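Local coordinates for protein methyltransferase (Streptococcus mutans, PDB 2B78) that probably transfers methyl groups from S-adenosyl-L-methionine, perhaps to RNA, as a member of the RlmI-like methyltransferase family, at residues I181-F186 / T193-D198; Y278-H283 / I314-E319. All blocks are in the same frame, centred on the assembly; numbering follows the deposited sequence.

Both contacts belong to the S-adenosylmethionine-dependent methyltransferase part of the chain, and they follow one another in sequence, contact 1 closing before contact 2 opens. Their centres lie 29 Å apart and their nearest atoms about 18 Å, so they do not touch. Contact 1 is buried and borders the cofactor site: the Phe186 side chain comes to about 4 Å from that of Arg246, a residue seen to bind S-adenosyl-L-homocysteine. Contact 2 is a surface meeting of two helices; its Gln316 side chain is about 8 Å from that of Asp271 and about 7 Å from that of Val272, both also seen to bind this ligand.

Contact 1. Residues I181-F186 / T193-D198; sequences ISYNVF and TGIFLD
Phe186 and Thr193 supply the one hydrogen bond between 181-186 and 193-198: Phe186 N donates to Thr193 O at 3.1 Å, with 159° at the hydrogen. A CA-H...O contact runs the other way, Thr193 CA lying 3.2 Å from Phe186 O. The polar end of Thr193 turns to a different partner, OG1 bonding to the hydroxyl of Tyr115.

The aromatic contacts use ring faces. Phe186 places CG between its own N and carbonyl carbon (chi1 41°), which lays the ring flat over the peptide joining Thr193 to Gly194; Thr193 C sits over the ring centre and Gly194 N is 3.3 Å from Phe186 CZ. Glycine suits this place: a CB would collide with the ring, and phi of 100° would jam it against the preceding carbonyl. The covered Gly194 N bonds to Tyr222 OH. Farther along, Ile195 CD1 stands over one face of Tyr183, a CH-pi contact 3.9 Å from the ring centroid, while His254 meets the same tyrosine edge-to-face.

Aliphatic packing adds to this. Branched Ile195 serves two neighbours, since its CG2 touches Val185 CG1 at 3.7 Å while CD1 goes to Tyr183. Helices 200-210 and 225-232 also pack against the tyrosine.

Here the second strand of the 174-178/181-185 hairpin is joined to the loop leading into helix 200-210, beside the S-adenosyl-L-homocysteine pocket to which Arg246 belongs, in a Rossmann-like methyltransferase.

Contact 2. Residues Y278-H283 / I314-E319; sequences YARRHH and IRQGLE
Arg280 sends CG away from its carbonyl carbon and then turns about its CG-CD bond (chi3 -70°), which swings the guanidinium across to Gln316. The glutamine, extended beyond CG, holds its amide oxygen out to meet it. Arg280 NH1 donates to Gln316 OE1 at 3.1 Å, with 161° at the hydrogen. The oxygen lies at the guanidinium edge, in its plane, but the donor stands above the carbonyl plane of the amide, the two flat groups being turned 67° from each other.

Two waters widen this grip. Water 1 accepts from Arg280 NH2 and donates to Gln316 OE1 at 2.7 Å, so the amide oxygen receives two hydrogen bonds and the guanidinium is held through both terminal nitrogens. Water 2 takes a bond from Arg280 NH1 and gives one to the backbone carbonyl Gln316 O at 2.8 Å. Arginine suits the place because its several N-H groups can serve a side chain and waters together, and glutamine because it is long enough to span the gap between the helices and its amide oxygen can accept from both the arginine and a water.

Glu319 approaches differently. Its OE1 lies 3.5 Å from Arg280 CD, and Glu319 OE2 is 4.2 Å from Arg280 NH1, well out of the guanidinium plane; the opposite charges probably attract, but they form no salt bridge.

His283, with positive phi, is the C-prime residue of the Schellman motif that ends helix 272-281 before strand 286-291. The contact thus joins the C-terminal parts of two neighbouring helices, 272-281 and 306-319, at the surface of the alpha/beta Rossmann-like methyltransferase fold.

Contact 1. Residues I181-F186 / T193-D198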
loop_
_atom_site.group_PDB
_atom_site.type_symbol
_atom_site.label_atom_id
_atom_site.label_comp_id
_atom_site.label_asym_id
_atom_site.label_seq_id
_atom_site.Cartn_x
_atom_site.Cartn_y
_atom_site.Cartn_z
ATOM N N ILE A 181 -15.970 8.644 7.011
ATOM C CA ILE A 181 -15.497 8.937 8.365
ATOM C C ILE A 181 -14.149 9.655 8.262
ATOM O O ILE A 181 -13.468 9.586 7.224
ATOM C CB ILE A 181 -15.405 7.668 9.257
ATOM C CG1 ILE A 181 -14.245 6.784 8.835
ATOM C CG2 ILE A 181 -16.728 6.880 9.176
ATOM C CD1 ILE A 181 -13.892 5.741 9.896
ATOM N N SER A 182 -13.770 10.367 9.320
ATOM C CA SER A 182 -12.530 11.147 9.308
ATOM C C SER A 182 -11.287 10.430 9.793
ATOM O O SER A 182 -11.353 9.578 10.678
ATOM C CB SER A 182 -12.711 12.423 10.143
ATOM O OG SER A 182 -13.764 13.223 9.633
ATOM N N TYR A 183 -10.150 10.806 9.207
ATOM C CA TYR A 183 -8.849 10.257 9.558
ATOM C C TYR A 183 -7.838 11.404 9.536
ATOM O O TYR A 183 -7.873 12.253 8.644
ATOM C CB TYR A 183 -8.409 9.203 8.539
ATOM C CG TYR A 183 -9.232 7.939 8.557
ATOM C CD1 TYR A 183 -9.007 6.955 9.515
ATOM C CD2 TYR A 183 -10.242 7.735 7.624
ATOM C CE1 TYR A 183 -9.774 5.783 9.546
ATOM C CE2 TYR A 183 -11.015 6.573 7.645
ATOM C CZ TYR A 183 -10.770 5.603 8.612
ATOM O OH TYR A 183 -11.521 4.450 8.624
ATOM N N ASN A 184 -6.946 11.410 10.518
ATOM C CA ASN A 184 -5.907 12.425 10.651
ATOM C C ASN A 184 -4.656 11.995 9.877
ATOM O O ASN A 184 -4.113 10.909 10.097
ATOM C CB ASN A 184 -5.581 12.630 12.142
ATOM C CG ASN A 184 -4.410 13.577 12.372
ATOM O OD1 ASN A 184 -3.250 13.157 12.432
ATOM N ND2 ASN A 184 -4.707 14.863 12.499
ATOM N N VAL A 185 -4.211 12.851 8.959
ATOM C CA VAL A 185 -3.035 12.557 8.150
ATOM C C VAL A 185 -2.022 13.697 8.167
ATOM O O VAL A 185 -2.311 14.811 8.629
ATOM C CB VAL A 185 -3.418 12.249 6.671
ATOM C CG1 VAL A 185 -4.400 11.075 6.616
ATOM C CG2 VAL A 185 -4.023 13.478 6.011
ATOM N N PHE A 186 -0.836 13.405 7.649
ATOM C CA PHE A 186 0.256 14.369 7.587
ATOM C C PHE A 186 1.054 14.053 6.325
ATOM O O PHE A 186 1.307 12.885 6.032
ATOM C CB PHE A 186 1.114 14.272 8.865
ATOM C CG PHE A 186 1.376 12.858 9.344
ATOM C CD1 PHE A 186 2.513 12.160 8.931
ATOM C CD2 PHE A 186 0.497 12.239 10.224
ATOM C CE1 PHE A 186 2.768 10.861 9.394
ATOM C CE2 PHE A 186 0.738 10.941 10.695
ATOM C CZ PHE A 186 1.875 10.252 10.281
ATOM N N THR A 193 2.177 8.587 5.865
ATOM C CA THR A 193 1.221 9.675 6.005
ATOM C C THR A 193 0.177 9.548 7.106
ATOM O O THR A 193 -0.724 10.378 7.180
ATOM C CB THR A 193 0.447 9.838 4.708
ATOM O OG1 THR A 193 -0.379 8.679 4.521
ATOM C CG2 THR A 193 1.395 9.972 3.542
ATOM N N GLY A 194 0.262 8.512 7.936
ATOM C CA GLY A 194 -0.721 8.353 8.998
ATOM C C GLY A 194 -1.796 7.348 8.637
ATOM O O GLY A 194 -2.598 6.950 9.483
ATOM N N ILE A 195 -1.838 6.954 7.369
ATOM C CA ILE A 195 -2.821 5.982 6.928
ATOM C C ILE A 195 -2.361 5.304 5.642
ATOM O O ILE A 195 -1.567 5.866 4.871
ATOM C CB ILE A 195 -4.211 6.645 6.704
ATOM C CG1 ILE A 195 -5.277 5.561 6.486
ATOM C CG2 ILE A 195 -4.180 7.545 5.470
ATOM C CD1 ILE A 195 -6.713 6.086 6.546
ATOM N N PHE A 196 -2.820 4.074 5.431
ATOM C CA PHE A 196 -2.497 3.358 4.205
ATOM C C PHE A 196 -3.810 3.268 3.461
ATOM O O PHE A 196 -4.704 2.503 3.827
ATOM C CB PHE A 196 -1.921 1.975 4.511
ATOM C CG PHE A 196 -0.455 2.008 4.850
ATOM C CD1 PHE A 196 0.504 2.041 3.837
ATOM C CD2 PHE A 196 -0.038 2.091 6.170
ATOM C CE1 PHE A 196 1.860 2.165 4.137
ATOM C CE2 PHE A 196 1.317 2.216 6.484
ATOM C CZ PHE A 196 2.267 2.254 5.461
ATOM N N LEU A 197 -3.928 4.082 2.421
ATOM C CA LEU A 197 -5.147 4.155 1.638
ATOM C C LEU A 197 -5.558 2.852 0.981
ATOM O O LEU A 197 -6.748 2.631 0.748
ATOM C CB LEU A 197 -5.018 5.256 0.571
ATOM C CG LEU A 197 -4.783 6.687 1.090
ATOM C CD1 LEU A 197 -4.655 7.640 -0.089
ATOM C CD2 LEU A 197 -5.935 7.123 1.982
ATOM N N ASP A 198 -4.596 1.985 0.677
ATOM C CA ASP A 198 -4.944 0.724 0.031
ATOM C C ASP A 198 -5.821 -0.198 0.878
ATOM O O ASP A 198 -6.431 -1.121 0.355
ATOM C CB ASP A 198 -3.685 -0.026 -0.443
ATOM C CG ASP A 198 -2.637 -0.187 0.646
ATOM O OD1 ASP A 198 -2.995 -0.519 1.789
ATOM O OD2 ASP A 198 -1.438 0.012 0.341
#

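Contact 2. Residues Y278-H283 / I314-E319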
loop_
_atom_site.group_PDB
_atom_site.type_symbol
_atom_site.label_atom_id
_atom_site.label_comp_id
_atom_site.label_asym_id
_atom_site.label_seq_id
_atom_site.Cartn_x
_atom_site.Cartn_y
_atom_site.Cartn_z
ATOM N N TYR A 278 2.009 -10.996 27.444
ATOM C CA TYR A 278 1.267 -10.231 28.446
ATOM C C TYR A 278 -0.180 -10.707 28.459
ATOM O O TYR A 278 -0.806 -10.862 29.514
ATOM C CB TYR A 278 1.301 -8.743 28.087
ATOM C CG TYR A 278 0.800 -7.821 29.180
ATOM C CD1 TYR A 278 1.568 -7.583 30.319
ATOM C CD2 TYR A 278 -0.434 -7.183 29.073
ATOM C CE1 TYR A 278 1.120 -6.728 31.329
ATOM C CE2 TYR A 278 -0.896 -6.327 30.079
ATOM C CZ TYR A 278 -0.111 -6.104 31.201
ATOM O OH TYR A 278 -0.550 -5.257 32.203
ATOM N N ALA A 279 -0.709 -10.932 27.265
ATOM C CA ALA A 279 -2.087 -11.372 27.096
ATOM C C ALA A 279 -2.298 -12.762 27.690
ATOM O O ALA A 279 -3.320 -13.032 28.331
ATOM C CB ALA A 279 -2.435 -11.373 25.617
ATOM N N ARG A 280 -1.333 -13.647 27.461
ATOM C CA ARG A 280 -1.416 -14.999 28.001
ATOM C C ARG A 280 -1.383 -14.920 29.523
ATOM O O ARG A 280 -2.177 -15.567 30.214
ATOM C CB ARG A 280 -0.249 -15.849 27.494
ATOM C CG ARG A 280 -0.270 -16.125 25.994
ATOM C CD ARG A 280 0.696 -17.252 25.648
ATOM N NE ARG A 280 2.103 -16.877 25.797
ATOM C CZ ARG A 280 2.826 -16.293 24.846
ATOM N NH1 ARG A 280 2.277 -16.010 23.672
ATOM N NH2 ARG A 280 4.106 -16.004 25.060
ATOM N N ARG A 281 -0.463 -14.106 30.035
ATOM C CA ARG A 281 -0.294 -13.912 31.472
ATOM C C ARG A 281 -1.543 -13.382 32.173
ATOM O O ARG A 281 -1.880 -13.822 33.281
ATOM C CB ARG A 281 0.883 -12.962 31.714
ATOM C CG ARG A 281 1.051 -12.490 33.160
ATOM C CD ARG A 281 2.223 -11.520 33.279
ATOM N NE ARG A 281 3.482 -12.112 32.816
ATOM C CZ ARG A 281 4.143 -11.761 31.708
ATOM N NH1 ARG A 281 3.688 -10.797 30.905
ATOM N NH2 ARG A 281 5.270 -12.390 31.394
ATOM N N HIS A 282 -2.240 -12.451 31.526
ATOM C CA HIS A 282 -3.439 -11.848 32.102
ATOM C C HIS A 282 -4.767 -12.388 31.572
ATOM O O HIS A 282 -5.840 -11.815 31.830
ATOM C CB HIS A 282 -3.358 -10.331 31.927
ATOM C CG HIS A 282 -2.224 -9.713 32.686
ATOM N ND1 HIS A 282 -2.239 -9.576 34.058
ATOM C CD2 HIS A 282 -1.022 -9.247 32.272
ATOM C CE1 HIS A 282 -1.093 -9.053 34.457
ATOM N NE2 HIS A 282 -0.336 -8.844 33.393
ATOM N N HIS A 283 -4.688 -13.503 30.851
ATOM C CA HIS A 283 -5.862 -14.172 30.290
ATOM C C HIS A 283 -6.718 -13.263 29.424
ATOM O O HIS A 283 -7.950 -13.324 29.472
ATOM C CB HIS A 283 -6.722 -14.753 31.417
ATOM C CG HIS A 283 -6.059 -15.872 32.162
ATOM N ND1 HIS A 283 -6.535 -16.352 33.363
ATOM C CD2 HIS A 283 -4.961 -16.608 31.869
ATOM C CE1 HIS A 283 -5.755 -17.335 33.781
ATOM N NE2 HIS A 283 -4.793 -17.511 32.892
ATOM N N ILE A 314 0.112 -15.737 13.730
ATOM C CA ILE A 314 -1.121 -16.505 13.666
ATOM C C ILE A 314 -1.216 -17.492 14.826
ATOM O O ILE A 314 -2.259 -17.600 15.476
ATOM C CB ILE A 314 -1.206 -17.284 12.333
ATOM C CG1 ILE A 314 -1.369 -16.303 11.166
ATOM C CG2 ILE A 314 -2.370 -18.268 12.373
ATOM C CD1 ILE A 314 -2.723 -15.586 11.137
ATOM N N ARG A 315 -0.121 -18.201 15.091
ATOM C CA ARG A 315 -0.079 -19.190 16.168
ATOM C C ARG A 315 -0.365 -18.557 17.518
ATOM O O ARG A 315 -1.243 -19.010 18.257
ATOM C CB ARG A 315 1.287 -19.883 16.212
ATOM C CG ARG A 315 1.404 -20.990 17.283
ATOM C CD ARG A 315 2.750 -21.716 17.233
ATOM N NE ARG A 315 2.974 -22.376 15.948
ATOM C CZ ARG A 315 3.710 -21.876 14.959
ATOM N NH1 ARG A 315 4.316 -20.696 15.096
ATOM N NH2 ARG A 315 3.832 -22.553 13.825
ATOM N N GLN A 316 0.380 -17.510 17.843
ATOM C CA GLN A 316 0.193 -16.845 19.118
ATOM C C GLN A 316 -1.128 -16.082 19.203
ATOM O O GLN A 316 -1.724 -15.984 20.277
ATOM C CB GLN A 316 1.400 -15.952 19.398
ATOM C CG GLN A 316 2.662 -16.791 19.627
ATOM C CD GLN A 316 3.827 -15.989 20.170
ATOM O OE1 GLN A 316 3.649 -15.115 21.022
ATOM N NE2 GLN A 316 5.033 -16.296 19.694
ATOM N N GLY A 317 -1.599 -15.567 18.074
ATOM C CA GLY A 317 -2.872 -14.870 18.070
ATOM C C GLY A 317 -3.998 -15.835 18.404
ATOM O O GLY A 317 -4.925 -15.502 19.149
ATOM N N LEU A 318 -3.920 -17.044 17.853
ATOM C CA LEU A 318 -4.931 -18.061 18.101
ATOM C C LEU A 318 -5.036 -18.402 19.579
ATOM O O LEU A 318 -6.107 -18.775 20.054
ATOM C CB LEU A 318 -4.614 -19.328 17.308
ATOM C CG LEU A 318 -4.897 -19.212 15.813
ATOM C CD1 LEU A 318 -4.347 -20.416 15.073
ATOM C CD2 LEU A 318 -6.393 -19.095 15.607
ATOM N N GLU A 319 -3.929 -18.255 20.305
ATOM C CA GLU A 319 -3.899 -18.559 21.734
ATOM C C GLU A 319 -4.713 -17.579 22.571
ATOM O O GLU A 319 -5.125 -17.905 23.686
ATOM C CB GLU A 319 -2.456 -18.575 22.249
ATOM C CG GLU A 319 -1.554 -19.629 21.617
ATOM C CD GLU A 319 -0.173 -19.628 22.236
ATOM O OE1 GLU A 319 -0.072 -19.892 23.456
ATOM O OE2 GLU A 319 0.807 -19.354 21.518
HETATM O O HOH W 1 5.041 -14.172 23.085
HETATM O O HOH W 2 -0.418 -15.539 22.704
#